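Local coordinates for F-actin-capping protein subunit alpha (Dictyostelium discoideum, PDB 4AKR), which caps the fast-growing barbed ends of actin filaments independently of calcium, blocking subunit exchange there without severing the filaments, at residues A[28-31]-A[32-36]. Numbering follows the deposited sequence.
Sequences SDVR and ALLPS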
ATOM      1  N   SER A  28       0.938  -9.063 -16.259  1.00 22.33           N
ATOM      2  CA  SER A  28      -0.176  -9.517 -17.085  1.00 23.06           C
ATOM      3  C   SER A  28      -1.206  -8.428 -17.262  1.00 23.79           C
ATOM      4  O   SER A  28      -1.680  -8.193 -18.369  1.00 24.46           O
ATOM      5  CB  SER A  28      -0.862 -10.737 -16.467  1.00 24.73           C
ATOM      6  OG  SER A  28      -0.074 -11.903 -16.624  1.00 28.52           O
ATOM      7  N   ASP A  29      -1.571  -7.771 -16.166  1.00 24.15           N
ATOM      8  CA  ASP A  29      -2.555  -6.702 -16.242  1.00 24.09           C
ATOM      9  C   ASP A  29      -2.064  -5.609 -17.185  1.00 23.98           C
ATOM     10  O   ASP A  29      -2.815  -5.127 -18.030  1.00 25.53           O
ATOM     11  CB  ASP A  29      -2.813  -6.099 -14.856  1.00 25.05           C
ATOM     12  CG  ASP A  29      -3.428  -7.094 -13.883  1.00 24.52           C
ATOM     13  OD1 ASP A  29      -4.225  -7.953 -14.308  1.00 23.08           O
ATOM     14  OD2 ASP A  29      -3.123  -6.998 -12.678  1.00 27.35           O
ATOM     15  N   VAL A  30      -0.802  -5.221 -17.044  1.00 22.55           N
ATOM     16  CA  VAL A  30      -0.238  -4.177 -17.889  1.00 24.19           C
ATOM     17  C   VAL A  30      -0.256  -4.545 -19.376  1.00 25.43           C
ATOM     18  O   VAL A  30      -0.812  -3.810 -20.200  1.00 26.01           O
ATOM     19  CB  VAL A  30       1.203  -3.842 -17.466  1.00 23.19           C
ATOM     20  CG1 VAL A  30       1.778  -2.774 -18.378  1.00 24.56           C
ATOM     21  CG2 VAL A  30       1.210  -3.345 -16.032  1.00 25.10           C
ATOM     22  N   ARG A  31       0.345  -5.680 -19.717  1.00 25.26           N
ATOM     23  CA  ARG A  31       0.375  -6.121 -21.104  1.00 26.61           C
ATOM     24  C   ARG A  31      -1.022  -6.125 -21.726  1.00 26.71           C
ATOM     25  O   ARG A  31      -1.175  -5.897 -22.929  1.00 26.71           O
ATOM     26  CB  ARG A  31       0.992  -7.523 -21.210  1.00 26.74           C
ATOM     27  CG  ARG A  31       2.499  -7.555 -20.961  1.00 30.44           C
ATOM     28  CD  ARG A  31       3.107  -8.935 -21.222  1.00 32.31           C
ATOM     29  NE  ARG A  31       4.565  -8.938 -21.061  1.00 35.84           N
ATOM     30  CZ  ARG A  31       5.417  -8.291 -21.854  1.00 38.22           C
ATOM     31  NH1 ARG A  31       4.966  -7.579 -22.878  1.00 40.87           N
ATOM     32  NH2 ARG A  31       6.725  -8.358 -21.633  1.00 38.67           N
ATOM     33  N   ALA A  32      -2.042  -6.373 -20.913  1.00 25.07           N
ATOM     34  CA  ALA A  32      -3.402  -6.416 -21.429  1.00 24.81           C
ATOM     35  C   ALA A  32      -4.011  -5.029 -21.576  1.00 24.65           C
ATOM     36  O   ALA A  32      -5.126  -4.881 -22.074  1.00 27.27           O
ATOM     37  CB  ALA A  32      -4.272  -7.278 -20.529  1.00 23.73           C
ATOM     38  N   LEU A  33      -3.278  -4.011 -21.153  1.00 24.91           N
ATOM     39  CA  LEU A  33      -3.778  -2.652 -21.244  1.00 25.36           C
ATOM     40  C   LEU A  33      -3.029  -1.870 -22.301  1.00 25.83           C
ATOM     41  O   LEU A  33      -3.448  -0.784 -22.691  1.00 25.87           O
ATOM     42  CB  LEU A  33      -3.658  -1.962 -19.886  1.00 25.38           C
ATOM     43  CG  LEU A  33      -4.393  -2.715 -18.771  1.00 25.57           C
ATOM     44  CD1 LEU A  33      -4.192  -2.003 -17.447  1.00 25.60           C
ATOM     45  CD2 LEU A  33      -5.874  -2.821 -19.117  1.00 24.26           C
ATOM     46  N   LEU A  34      -1.921  -2.433 -22.772  1.00 26.10           N
ATOM     47  CA  LEU A  34      -1.118  -1.786 -23.800  1.00 28.58           C
ATOM     48  C   LEU A  34      -1.742  -1.986 -25.180  1.00 29.24           C
ATOM     49  O   LEU A  34      -1.967  -3.114 -25.598  1.00 31.93           O
ATOM     50  CB  LEU A  34       0.310  -2.345 -23.771  1.00 27.66           C
ATOM     51  CG  LEU A  34       1.090  -1.921 -22.526  1.00 26.46           C
ATOM     52  CD1 LEU A  34       2.468  -2.551 -22.501  1.00 27.08           C
ATOM     53  CD2 LEU A  34       1.193  -0.408 -22.518  1.00 27.97           C
ATOM     54  N   PRO A  35      -2.029  -0.888 -25.905  1.00 30.07           N
ATOM     55  CA  PRO A  35      -2.633  -1.005 -27.240  1.00 31.70           C
ATOM     56  C   PRO A  35      -1.795  -1.850 -28.187  1.00 33.75           C
ATOM     57  O   PRO A  35      -2.302  -2.370 -29.175  1.00 33.98           O
ATOM     58  CB  PRO A  35      -2.756   0.447 -27.698  1.00 29.07           C
ATOM     59  CG  PRO A  35      -1.630   1.120 -26.993  1.00 29.97           C
ATOM     60  CD  PRO A  35      -1.687   0.514 -25.610  1.00 28.77           C
ATOM     61  N   SER A  36      -0.509  -1.983 -27.876  1.00 37.03           N
ATOM     62  CA  SER A  36       0.392  -2.787 -28.688  1.00 39.59           C
ATOM     63  C   SER A  36       1.555  -3.317 -27.859  1.00 41.95           C
ATOM     64  O   SER A  36       2.292  -2.553 -27.223  1.00 41.59           O
ATOM     65  CB  SER A  36       0.938  -1.977 -29.860  1.00 39.65           C
ATOM     66  OG  SER A  36       1.769  -2.788 -30.677  1.00 39.60           O
TER
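The peptide carbonyls of Ser28, Asp29 and Val30, near the end of helix 23-31, meet the amides of Ala32, Leu33 and Leu34. Above the carbonyl plane of Val30, 52° out of it, sits Leu33 N, hydrogen-bonded to Val30 O at 2.7 Å; Leu34 N adds a weak bond to the same oxygen. Ala32 N approaches the Ser28 carbonyl nearer its plane, tilted by 26°, and bonds to Ser28 O at 3.1 Å, with a second, weak bond to Asp29 O. The backbone oxygen of Asp29 is also touched by the Leu33 side chain, whose CG lies 3.0 Å from Asp29 O with CD1 close by. Leu33 CG is anti to its own carbonyl carbon (chi1 -57°), which turns the branch back over the last helical turn. Val30 and Leu34 run side by side in the same direction, Val30 CG1 being 4.2 Å from Leu34 CD1, and both pack on Ala11 of helix 4-16. Leu33 and Ala32 instead rest on apolar side chains of the other protein chain, while the guanidinium of Arg31 forms a salt bridge with Glu37. The i to i+4 bonding of Ser28 with Ala32 thus gives way to a tighter, 3-10-like i to i+3 turn from Val30 to Leu33, before the backbone extends at Leu34.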